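Local coordinates for protein N-acetyl-beta-D glucosaminidase (Rhizomucor miehei CAU432, PDB 4ZM6) that probably removes N-acetylglucosamine from sugar chains as a family 3 glycoside hydrolase and carries a GCN5-related region, thought to acetylate glucosamine, that binds acetyl-CoA, at residues 155-167 with 211-225. Numbering follows the deposited sequence.
Sequences PELVARMGLAQVE and VPFKKALEAGGIACP
Lys215 lies over Ala159, its aliphatic stem resting on the methyl while its amino end reaches helix 155-167. CG leaves anti to the backbone N (chi1 -172°), and a late bend brings NZ to 3.4 Å from Ala159 CB. Glu156, bent at chi2, crosses this stem at about a right angle; Glu156 OE2 and Lys215 NZ form a long salt bridge of 4.0 Å. Small Ala159 lets the backbones come close, its CA 4.2 Å from Pro212 CA. The axes of 155-167 and 211-217 pass at 8.3 Å, crossing at -36°. Compact, rigid side chains fill the start of the interface: Pro155 CB meets Val211 CB at 3.7 Å, and Val158 sets CG1 against CB and CG of Pro212.

Further along, Leu163 forks over 211-225. CD1 packs 3.6 Å from Ala216 CA and CD2 faces Ala219 CB, alanines short enough to receive a branched leucine. Beyond helix 211-217, the type I turn from Gly221 to Cys224 brings Ala223 CB against Leu163 CG and Glu167 CB. Val166 lodges CG1 between the Ala223 carbonyl oxygen and Pro225. The extended Glu167 chain crosses Ile222 at about a right angle, its CG against CG2, and its carboxylate forms salt bridges with Arg171 and with Arg640 of helix 627-642.

The pair belongs to the TIM-barrel-like hydrolase domain: helix 108-125 packs beside 155-167, Ile178 of strand 178-181 touches Val166, Ala216 and Pro225, and helix 627-642 lies against Arg160, Leu163, Lys215 and Ala223, so that this face joins the hydrolase domain to the acetyltransferase region.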
loop_
_atom_site.group_PDB
_atom_site.type_symbol
_atom_site.label_atom_id
_atom_site.label_comp_id
_atom_site.label_asym_id
_atom_site.label_seq_id
_atom_site.Cartn_x
_atom_site.Cartn_y
_atom_site.Cartn_z
ATOM N N PRO A 155 -2.852 6.524 -11.118
ATOM C CA PRO A 155 -1.455 6.067 -11.142
ATOM C C PRO A 155 -1.282 4.591 -10.802
ATOM O O PRO A 155 -0.299 3.980 -11.216
ATOM C CB PRO A 155 -0.775 6.931 -10.075
ATOM C CG PRO A 155 -1.663 8.111 -9.903
ATOM C CD PRO A 155 -3.052 7.597 -10.129
ATOM N N GLU A 156 -2.223 4.029 -10.050
ATOM C CA GLU A 156 -2.180 2.610 -9.719
ATOM C C GLU A 156 -2.497 1.752 -10.947
ATOM O O GLU A 156 -1.834 0.743 -11.194
ATOM C CB GLU A 156 -3.143 2.297 -8.572
ATOM C CG GLU A 156 -2.683 1.139 -7.704
ATOM C CD GLU A 156 -1.275 1.340 -7.173
ATOM O OE1 GLU A 156 -0.997 2.433 -6.624
ATOM O OE2 GLU A 156 -0.446 0.411 -7.322
ATOM N N LEU A 157 -3.496 2.165 -11.721
ATOM C CA LEU A 157 -3.813 1.500 -12.981
ATOM C C LEU A 157 -2.638 1.578 -13.960
ATOM O O LEU A 157 -2.362 0.620 -14.675
ATOM C CB LEU A 157 -5.068 2.109 -13.611
ATOM C CG LEU A 157 -5.491 1.655 -15.014
ATOM C CD1 LEU A 157 -5.538 0.144 -15.160
ATOM C CD2 LEU A 157 -6.851 2.243 -15.360
ATOM N N VAL A 158 -1.939 2.709 -13.979
ATOM C CA VAL A 158 -0.785 2.874 -14.854
ATOM C C VAL A 158 0.351 1.939 -14.424
ATOM O O VAL A 158 1.051 1.384 -15.262
ATOM C CB VAL A 158 -0.314 4.347 -14.888
ATOM C CG1 VAL A 158 1.000 4.493 -15.647
ATOM C CG2 VAL A 158 -1.382 5.231 -15.523
ATOM N N ALA A 159 0.520 1.756 -13.120
ATOM C CA ALA A 159 1.536 0.848 -12.594
ATOM C C ALA A 159 1.216 -0.587 -12.962
ATOM O O ALA A 159 2.059 -1.313 -13.498
ATOM C CB ALA A 159 1.621 0.982 -11.083
ATOM N N ARG A 160 -0.016 -0.979 -12.655
ATOM C CA ARG A 160 -0.526 -2.318 -12.924
ATOM C C ARG A 160 -0.252 -2.726 -14.370
ATOM O O ARG A 160 0.321 -3.789 -14.624
ATOM C CB ARG A 160 -2.031 -2.351 -12.648
ATOM C CG ARG A 160 -2.616 -3.736 -12.444
ATOM C CD ARG A 160 -4.077 -3.785 -12.876
ATOM N NE ARG A 160 -4.851 -2.665 -12.351
ATOM C CZ ARG A 160 -6.017 -2.249 -12.846
ATOM N NH1 ARG A 160 -6.579 -2.853 -13.896
ATOM N NH2 ARG A 160 -6.625 -1.206 -12.290
ATOM N N MET A 161 -0.646 -1.860 -15.305
ATOM C CA MET A 161 -0.520 -2.140 -16.734
ATOM C C MET A 161 0.929 -1.996 -17.194
ATOM O O MET A 161 1.392 -2.754 -18.046
ATOM C CB MET A 161 -1.408 -1.205 -17.554
ATOM C CG MET A 161 -2.896 -1.216 -17.210
ATOM S SD MET A 161 -3.814 -2.765 -17.371
ATOM C CE MET A 161 -3.208 -3.308 -18.941
ATOM N N GLY A 162 1.637 -1.022 -16.631
ATOM C CA GLY A 162 3.037 -0.772 -16.976
ATOM C C GLY A 162 3.930 -1.971 -16.703
ATOM O O GLY A 162 4.594 -2.475 -17.614
ATOM N N LEU A 163 3.950 -2.417 -15.445
ATOM C CA LEU A 163 4.670 -3.636 -15.048
ATOM C C LEU A 163 4.409 -4.784 -16.010
ATOM O O LEU A 163 5.338 -5.466 -16.437
ATOM C CB LEU A 163 4.244 -4.104 -13.649
ATOM C CG LEU A 163 5.221 -3.932 -12.489
ATOM C CD1 LEU A 163 5.315 -2.481 -12.039
ATOM C CD2 LEU A 163 4.772 -4.816 -11.339
ATOM N N ALA A 164 3.136 -4.996 -16.327
ATOM C CA ALA A 164 2.715 -6.118 -17.151
ATOM C C ALA A 164 3.383 -6.099 -18.514
ATOM O O ALA A 164 3.774 -7.146 -19.025
ATOM C CB ALA A 164 1.204 -6.110 -17.311
ATOM N N GLN A 165 3.511 -4.907 -19.094
ATOM C CA GLN A 165 4.085 -4.751 -20.432
ATOM C C GLN A 165 5.606 -4.851 -20.407
ATOM O O GLN A 165 6.198 -5.462 -21.293
ATOM C CB GLN A 165 3.642 -3.430 -21.066
ATOM C CG GLN A 165 2.178 -3.412 -21.480
ATOM C CD GLN A 165 1.927 -2.591 -22.736
ATOM O OE1 GLN A 165 2.363 -1.443 -22.843
ATOM N NE2 GLN A 165 1.224 -3.181 -23.696
ATOM N N VAL A 166 6.230 -4.252 -19.397
ATOM C CA VAL A 166 7.668 -4.410 -19.176
ATOM C C VAL A 166 8.022 -5.897 -19.059
ATOM O O VAL A 166 8.985 -6.357 -19.666
ATOM C CB VAL A 166 8.130 -3.661 -17.912
ATOM C CG1 VAL A 166 9.561 -4.039 -17.546
ATOM C CG2 VAL A 166 8.008 -2.156 -18.117
ATOM N N GLU A 167 7.243 -6.642 -18.281
ATOM C CA GLU A 167 7.368 -8.095 -18.257
ATOM C C GLU A 167 7.223 -8.631 -19.678
ATOM O O GLU A 167 8.145 -9.234 -20.213
ATOM C CB GLU A 167 6.320 -8.739 -17.327
ATOM C CG GLU A 167 6.108 -10.237 -17.553
ATOM C CD GLU A 167 5.344 -10.927 -16.436
ATOM O OE1 GLU A 167 4.970 -12.102 -16.610
ATOM O OE2 GLU A 167 5.114 -10.313 -15.381
ATOM N N VAL A 211 4.380 7.332 -8.805
ATOM C CA VAL A 211 3.807 6.068 -8.339
ATOM C C VAL A 211 4.145 4.922 -9.289
ATOM O O VAL A 211 4.723 3.927 -8.854
ATOM C CB VAL A 211 2.281 6.141 -8.105
ATOM C CG1 VAL A 211 1.695 4.751 -7.871
ATOM C CG2 VAL A 211 1.966 7.042 -6.920
ATOM N N PRO A 212 3.801 5.053 -10.588
ATOM C CA PRO A 212 4.094 3.937 -11.503
ATOM C C PRO A 212 5.594 3.660 -11.698
ATOM O O PRO A 212 5.983 2.496 -11.861
ATOM C CB PRO A 212 3.426 4.367 -12.818
ATOM C CG PRO A 212 3.284 5.842 -12.723
ATOM C CD PRO A 212 3.085 6.148 -11.271
ATOM N N PHE A 213 6.420 4.710 -11.676
ATOM C CA PHE A 213 7.877 4.551 -11.776
ATOM C C PHE A 213 8.437 3.816 -10.562
ATOM O O PHE A 213 9.264 2.915 -10.697
ATOM C CB PHE A 213 8.577 5.907 -11.924
ATOM C CG PHE A 213 8.367 6.556 -13.263
ATOM C CD1 PHE A 213 9.143 6.194 -14.351
ATOM C CD2 PHE A 213 7.392 7.527 -13.436
ATOM C CE1 PHE A 213 8.951 6.786 -15.586
ATOM C CE2 PHE A 213 7.193 8.122 -14.667
ATOM C CZ PHE A 213 7.976 7.752 -15.743
ATOM N N LYS A 214 7.979 4.206 -9.378
ATOM C CA LYS A 214 8.414 3.564 -8.146
ATOM C C LYS A 214 8.075 2.082 -8.177
ATOM O O LYS A 214 8.910 1.242 -7.844
ATOM C CB LYS A 214 7.760 4.211 -6.922
ATOM C CG LYS A 214 8.345 3.725 -5.605
ATOM C CD LYS A 214 7.376 3.873 -4.443
ATOM C CE LYS A 214 7.989 3.343 -3.156
ATOM N NZ LYS A 214 7.425 4.020 -1.956
ATOM N N LYS A 215 6.849 1.770 -8.580
ATOM C CA LYS A 215 6.379 0.396 -8.587
ATOM C C LYS A 215 7.168 -0.471 -9.571
ATOM O O LYS A 215 7.452 -1.631 -9.283
ATOM C CB LYS A 215 4.879 0.348 -8.884
ATOM C CG LYS A 215 4.258 -1.033 -8.729
ATOM C CD LYS A 215 2.850 -0.967 -8.143
ATOM C CE LYS A 215 2.036 -2.219 -8.453
ATOM N NZ LYS A 215 1.352 -2.178 -9.781
ATOM N N ALA A 216 7.538 0.098 -10.713
ATOM C CA ALA A 216 8.328 -0.620 -11.709
ATOM C C ALA A 216 9.730 -0.907 -11.185
ATOM O O ALA A 216 10.200 -2.045 -11.250
ATOM C CB ALA A 216 8.395 0.175 -13.002
ATOM N N LEU A 217 10.386 0.118 -10.651
ATOM C CA LEU A 217 11.735 -0.034 -10.095
ATOM C C LEU A 217 11.796 -1.079 -8.977
ATOM O O LEU A 217 12.788 -1.794 -8.850
ATOM C CB LEU A 217 12.260 1.305 -9.570
ATOM C CG LEU A 217 12.430 2.447 -10.582
ATOM C CD1 LEU A 217 13.088 3.652 -9.920
ATOM C CD2 LEU A 217 13.222 1.997 -11.800
ATOM N N GLU A 218 10.733 -1.168 -8.181
ATOM C CA GLU A 218 10.664 -2.122 -7.072
ATOM C C GLU A 218 10.190 -3.528 -7.467
ATOM O O GLU A 218 10.150 -4.419 -6.621
ATOM C CB GLU A 218 9.743 -1.584 -5.976
ATOM C CG GLU A 218 10.316 -0.408 -5.203
ATOM C CD GLU A 218 9.417 0.030 -4.062
ATOM O OE1 GLU A 218 9.890 0.778 -3.180
ATOM O OE2 GLU A 218 8.235 -0.377 -4.049
ATOM N N ALA A 219 9.828 -3.739 -8.728
ATOM C CA ALA A 219 9.338 -5.047 -9.167
ATOM C C ALA A 219 10.369 -6.151 -8.921
ATOM O O ALA A 219 11.578 -5.906 -8.931
ATOM C CB ALA A 219 8.950 -5.003 -10.638
ATOM N N GLY A 220 9.872 -7.369 -8.725
ATOM C CA GLY A 220 10.678 -8.474 -8.202
ATOM C C GLY A 220 11.655 -9.153 -9.145
ATOM O O GLY A 220 12.693 -9.646 -8.698
ATOM N N GLY A 221 11.332 -9.201 -10.436
ATOM C CA GLY A 221 12.186 -9.892 -11.406
ATOM C C GLY A 221 12.101 -9.349 -12.819
ATOM O O GLY A 221 12.550 -8.234 -13.092
ATOM N N ILE A 222 11.522 -10.144 -13.716
ATOM C CA ILE A 222 11.415 -9.794 -15.137
ATOM C C ILE A 222 10.582 -8.523 -15.370
ATOM O O ILE A 222 10.750 -7.848 -16.389
ATOM C CB ILE A 222 10.839 -10.982 -15.963
ATOM C CG1 ILE A 222 11.066 -10.794 -17.473
ATOM C CG2 ILE A 222 9.358 -11.183 -15.679
ATOM C CD1 ILE A 222 12.520 -10.676 -17.881
ATOM N N ALA A 223 9.697 -8.197 -14.428
ATOM C CA ALA A 223 8.841 -7.012 -14.537
ATOM C C ALA A 223 9.549 -5.694 -14.210
ATOM O O ALA A 223 8.983 -4.622 -14.440
ATOM C CB ALA A 223 7.614 -7.171 -13.656
ATOM N N CYS A 224 10.761 -5.761 -13.661
ATOM C CA CYS A 224 11.553 -4.557 -13.419
ATOM C C CYS A 224 12.215 -4.148 -14.729
ATOM O O CYS A 224 12.814 -4.992 -15.400
ATOM C CB CYS A 224 12.616 -4.800 -12.352
ATOM S SG CYS A 224 13.663 -3.360 -12.023
ATOM N N PRO A 225 12.110 -2.859 -15.104
ATOM C CA PRO A 225 12.617 -2.451 -16.410
ATOM C C PRO A 225 14.136 -2.374 -16.445
ATOM O O PRO A 225 14.775 -2.200 -15.406
ATOM C CB PRO A 225 11.996 -1.070 -16.613
ATOM C CG PRO A 225 11.815 -0.539 -15.238
ATOM C CD PRO A 225 11.556 -1.720 -14.350
#